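Local coordinates for protein Pbp related beta-lactamase (Pyrococcus abyssi, PDB 2QMI) that probably acts as a serine peptidase of the penicillin-binding protein and beta-lactamase family, assembling into a self-compartmentalizing octamer, at residues A[194-199]-A[205-210]. Residues are numbered along the deposited sequence; the frame is centred on the assembly and turned at random.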
ATOM      1  N   MET A 194     -22.533  51.854   4.138  1.00 24.32           N
ATOM      2  CA  MET A 194     -22.045  50.532   3.763  1.00 24.32           C
ATOM      3  C   MET A 194     -23.174  49.715   3.151  1.00 25.27           C
ATOM      4  O   MET A 194     -23.836  48.935   3.842  1.00 26.05           O
ATOM      5  CB  MET A 194     -21.482  49.830   4.997  1.00 23.99           C
ATOM      6  CG  MET A 194     -20.206  50.491   5.502  1.00 24.78           C
ATOM      7  SD  MET A 194     -19.920  50.305   7.251  1.00 24.33           S
ATOM      8  CE  MET A 194     -19.255  48.594   7.302  1.00 24.26           C
ATOM      9  N   ASN A 195     -23.379  49.900   1.847  1.00 25.05           N
ATOM     10  CA  ASN A 195     -24.446  49.221   1.128  1.00 25.89           C
ATOM     11  C   ASN A 195     -24.073  47.864   0.553  1.00 26.18           C
ATOM     12  O   ASN A 195     -24.886  47.240  -0.127  1.00 26.35           O
ATOM     13  CB  ASN A 195     -24.969  50.125   0.011  1.00 27.62           C
ATOM     14  CG  ASN A 195     -25.373  51.504   0.521  1.00 28.17           C
ATOM     15  OD1 ASN A 195     -26.216  51.629   1.416  1.00 28.37           O
ATOM     16  ND2 ASN A 195     -24.770  52.546  -0.049  1.00 30.34           N
ATOM     17  N   ARG A 196     -22.850  47.410   0.814  1.00 25.94           N
ATOM     18  CA  ARG A 196     -22.409  46.102   0.327  1.00 23.90           C
ATOM     19  C   ARG A 196     -21.770  45.290   1.455  1.00 24.16           C
ATOM     20  O   ARG A 196     -20.729  44.652   1.287  1.00 24.17           O
ATOM     21  CB  ARG A 196     -21.453  46.265  -0.863  1.00 24.17           C
ATOM     22  CG  ARG A 196     -22.151  46.859  -2.089  1.00 23.77           C
ATOM     23  CD  ARG A 196     -21.307  46.855  -3.361  1.00 22.26           C
ATOM     24  NE  ARG A 196     -20.965  45.509  -3.818  1.00 21.50           N
ATOM     25  CZ  ARG A 196     -19.738  45.004  -3.779  1.00 20.35           C
ATOM     26  NH1 ARG A 196     -18.739  45.735  -3.308  1.00 19.43           N
ATOM     27  NH2 ARG A 196     -19.508  43.767  -4.201  1.00 20.93           N
ATOM     28  N   SER A 197     -22.418  45.340   2.615  1.00 22.22           N
ATOM     29  CA  SER A 197     -21.994  44.611   3.801  1.00 22.40           C
ATOM     30  C   SER A 197     -23.221  43.780   4.164  1.00 22.42           C
ATOM     31  O   SER A 197     -24.288  44.341   4.395  1.00 21.75           O
ATOM     32  CB  SER A 197     -21.642  45.593   4.920  1.00 20.78           C
ATOM     33  OG  SER A 197     -20.591  46.460   4.513  1.00 20.95           O
ATOM     34  N   TYR A 198     -23.081  42.457   4.222  1.00 22.88           N
ATOM     35  CA  TYR A 198     -24.239  41.601   4.488  1.00 24.16           C
ATOM     36  C   TYR A 198     -24.151  40.570   5.618  1.00 24.41           C
ATOM     37  O   TYR A 198     -23.087  40.326   6.192  1.00 24.97           O
ATOM     38  CB  TYR A 198     -24.594  40.837   3.214  1.00 24.47           C
ATOM     39  CG  TYR A 198     -24.546  41.633   1.920  1.00 25.34           C
ATOM     40  CD1 TYR A 198     -25.598  42.476   1.548  1.00 26.37           C
ATOM     41  CD2 TYR A 198     -23.474  41.493   1.038  1.00 25.87           C
ATOM     42  CE1 TYR A 198     -25.586  43.156   0.325  1.00 25.91           C
ATOM     43  CE2 TYR A 198     -23.454  42.166  -0.183  1.00 26.86           C
ATOM     44  CZ  TYR A 198     -24.511  42.993  -0.532  1.00 26.68           C
ATOM     45  OH  TYR A 198     -24.484  43.651  -1.741  1.00 27.24           O
ATOM     46  N   PHE A 199     -25.299  39.951   5.894  1.00 24.14           N
ATOM     47  CA  PHE A 199     -25.449  38.892   6.893  1.00 23.44           C
ATOM     48  C   PHE A 199     -26.125  37.684   6.249  1.00 24.26           C
ATOM     49  O   PHE A 199     -25.709  36.539   6.440  1.00 22.16           O
ATOM     50  CB  PHE A 199     -26.327  39.355   8.061  1.00 22.78           C
ATOM     51  CG  PHE A 199     -25.566  40.002   9.177  1.00 22.79           C
ATOM     52  CD1 PHE A 199     -24.666  39.262   9.940  1.00 22.13           C
ATOM     53  CD2 PHE A 199     -25.752  41.347   9.474  1.00 21.51           C
ATOM     54  CE1 PHE A 199     -23.961  39.852  10.984  1.00 22.26           C
ATOM     55  CE2 PHE A 199     -25.052  41.946  10.516  1.00 21.93           C
ATOM     56  CZ  PHE A 199     -24.153  41.198  11.274  1.00 21.85           C
ATOM     57  N   GLU A 205     -25.832  36.284  -2.680  1.00 23.36           N
ATOM     58  CA  GLU A 205     -25.905  35.578  -3.955  1.00 26.24           C
ATOM     59  C   GLU A 205     -26.385  36.492  -5.075  1.00 26.20           C
ATOM     60  O   GLU A 205     -26.339  36.120  -6.252  1.00 25.66           O
ATOM     61  CB  GLU A 205     -26.820  34.355  -3.834  1.00 28.00           C
ATOM     62  CG  GLU A 205     -28.288  34.671  -3.591  1.00 33.50           C
ATOM     63  CD  GLU A 205     -29.093  33.428  -3.207  1.00 37.30           C
ATOM     64  OE1 GLU A 205     -30.337  33.535  -3.040  1.00 37.69           O
ATOM     65  OE2 GLU A 205     -28.474  32.345  -3.062  1.00 38.63           O
ATOM     66  N   LYS A 206     -26.836  37.689  -4.709  1.00 26.83           N
ATOM     67  CA  LYS A 206     -27.305  38.649  -5.702  1.00 29.57           C
ATOM     68  C   LYS A 206     -26.163  39.576  -6.114  1.00 30.89           C
ATOM     69  O   LYS A 206     -26.220  40.203  -7.173  1.00 30.48           O
ATOM     70  CB  LYS A 206     -28.465  39.489  -5.151  1.00 30.19           C
ATOM     71  CG  LYS A 206     -29.718  38.698  -4.762  1.00 31.47           C
ATOM     72  CD  LYS A 206     -30.180  37.739  -5.877  1.00 33.83           C
ATOM     73  CE  LYS A 206     -30.441  38.463  -7.199  1.00 35.44           C
ATOM     74  NZ  LYS A 206     -30.856  37.513  -8.287  1.00 36.85           N
ATOM     75  N   ASP A 207     -25.125  39.653  -5.277  1.00 31.85           N
ATOM     76  CA  ASP A 207     -23.971  40.509  -5.553  1.00 31.43           C
ATOM     77  C   ASP A 207     -23.042  39.911  -6.618  1.00 30.59           C
ATOM     78  O   ASP A 207     -22.700  38.728  -6.575  1.00 30.08           O
ATOM     79  CB  ASP A 207     -23.194  40.777  -4.264  1.00 32.13           C
ATOM     80  CG  ASP A 207     -22.145  41.863  -4.439  1.00 33.64           C
ATOM     81  OD1 ASP A 207     -21.194  41.655  -5.223  1.00 32.84           O
ATOM     82  OD2 ASP A 207     -22.274  42.930  -3.796  1.00 34.57           O
ATOM     83  N   LYS A 208     -22.616  40.756  -7.551  1.00 30.28           N
ATOM     84  CA  LYS A 208     -21.777  40.340  -8.675  1.00 30.02           C
ATOM     85  C   LYS A 208     -20.265  40.275  -8.462  1.00 28.30           C
ATOM     86  O   LYS A 208     -19.532  39.988  -9.408  1.00 28.34           O
ATOM     87  CB  LYS A 208     -22.076  41.247  -9.867  1.00 31.22           C
ATOM     88  CG  LYS A 208     -23.555  41.541  -9.991  1.00 33.86           C
ATOM     89  CD  LYS A 208     -23.873  42.569 -11.060  1.00 34.90           C
ATOM     90  CE  LYS A 208     -25.326  43.011 -10.932  1.00 35.71           C
ATOM     91  NZ  LYS A 208     -26.315  41.893 -11.093  1.00 35.35           N
ATOM     92  N   ASP A 209     -19.803  40.539  -7.242  1.00 25.49           N
ATOM     93  CA  ASP A 209     -18.372  40.489  -6.941  1.00 23.52           C
ATOM     94  C   ASP A 209     -18.157  39.937  -5.525  1.00 23.09           C
ATOM     95  O   ASP A 209     -18.005  40.691  -4.559  1.00 22.36           O
ATOM     96  CB  ASP A 209     -17.747  41.883  -7.058  1.00 23.26           C
ATOM     97  CG  ASP A 209     -16.222  41.843  -7.080  1.00 24.63           C
ATOM     98  OD1 ASP A 209     -15.644  40.875  -6.543  1.00 24.09           O
ATOM     99  OD2 ASP A 209     -15.602  42.784  -7.626  1.00 23.39           O
ATOM    100  N   VAL A 210     -18.143  38.612  -5.420  1.00 21.64           N
ATOM    101  CA  VAL A 210     -17.974  37.923  -4.146  1.00 21.36           C
ATOM    102  C   VAL A 210     -16.918  36.845  -4.331  1.00 20.75           C
ATOM    103  O   VAL A 210     -16.899  36.156  -5.353  1.00 20.72           O
ATOM    104  CB  VAL A 210     -19.305  37.251  -3.695  1.00 23.04           C
ATOM    105  CG1 VAL A 210     -19.128  36.567  -2.337  1.00 22.19           C
ATOM    106  CG2 VAL A 210     -20.417  38.298  -3.626  1.00 23.29           C
TER
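R196 and D207 meet in a side-on salt bridge, the arginine presenting the NE edge of its guanidinium and the aspartate both carboxylate oxygens. NE donates to D207 OD2 at 2.9 Å, on the syn lone pair, while NH2 reaches D207 OD1, also at 2.9 Å. The second bond is the straighter, 159° at the hydrogen, and OD1 lies almost in the guanidinium plane. The two flat groups are nonetheless twisted 43° apart; OD2 is tilted out of the guanidinium plane, and the NE bond is clearly less straight. A bend at chi3 turns the arginine's NE edge to the acid, and its other terminal nitrogen, NH1, donates to the backbone oxygen of E52. An arginine suits this place because it can serve a carboxylate and a carbonyl at once.

Y198 approaches the same carboxylate with its hydroxyl: OH stands 3.1 Å from D207 OD2, which lies at the edge of the ring, and the ring is turned 74° from the carboxylate. A tyrosine's long, flat side chain carries a hydroxyl that far.

The aspartate itself is steadied by its own loop. With CG anti to the backbone N, OD1 also accepts the backbone N of D209 at 2.7 Å, nearly along its C-O bond, closing an Asx turn. Aspartate's short side chain lets one carboxylate take this N-H while facing the arginine. D209 forms a salt bridge with R41 through OD1 and a hydrogen bond with T50 through OD2. The Asx turn, joined to a bidentate arginine-aspartate bridge, ties together at the surface of the beta-lactamase-type domain the two loops flanking the short helix 201-204.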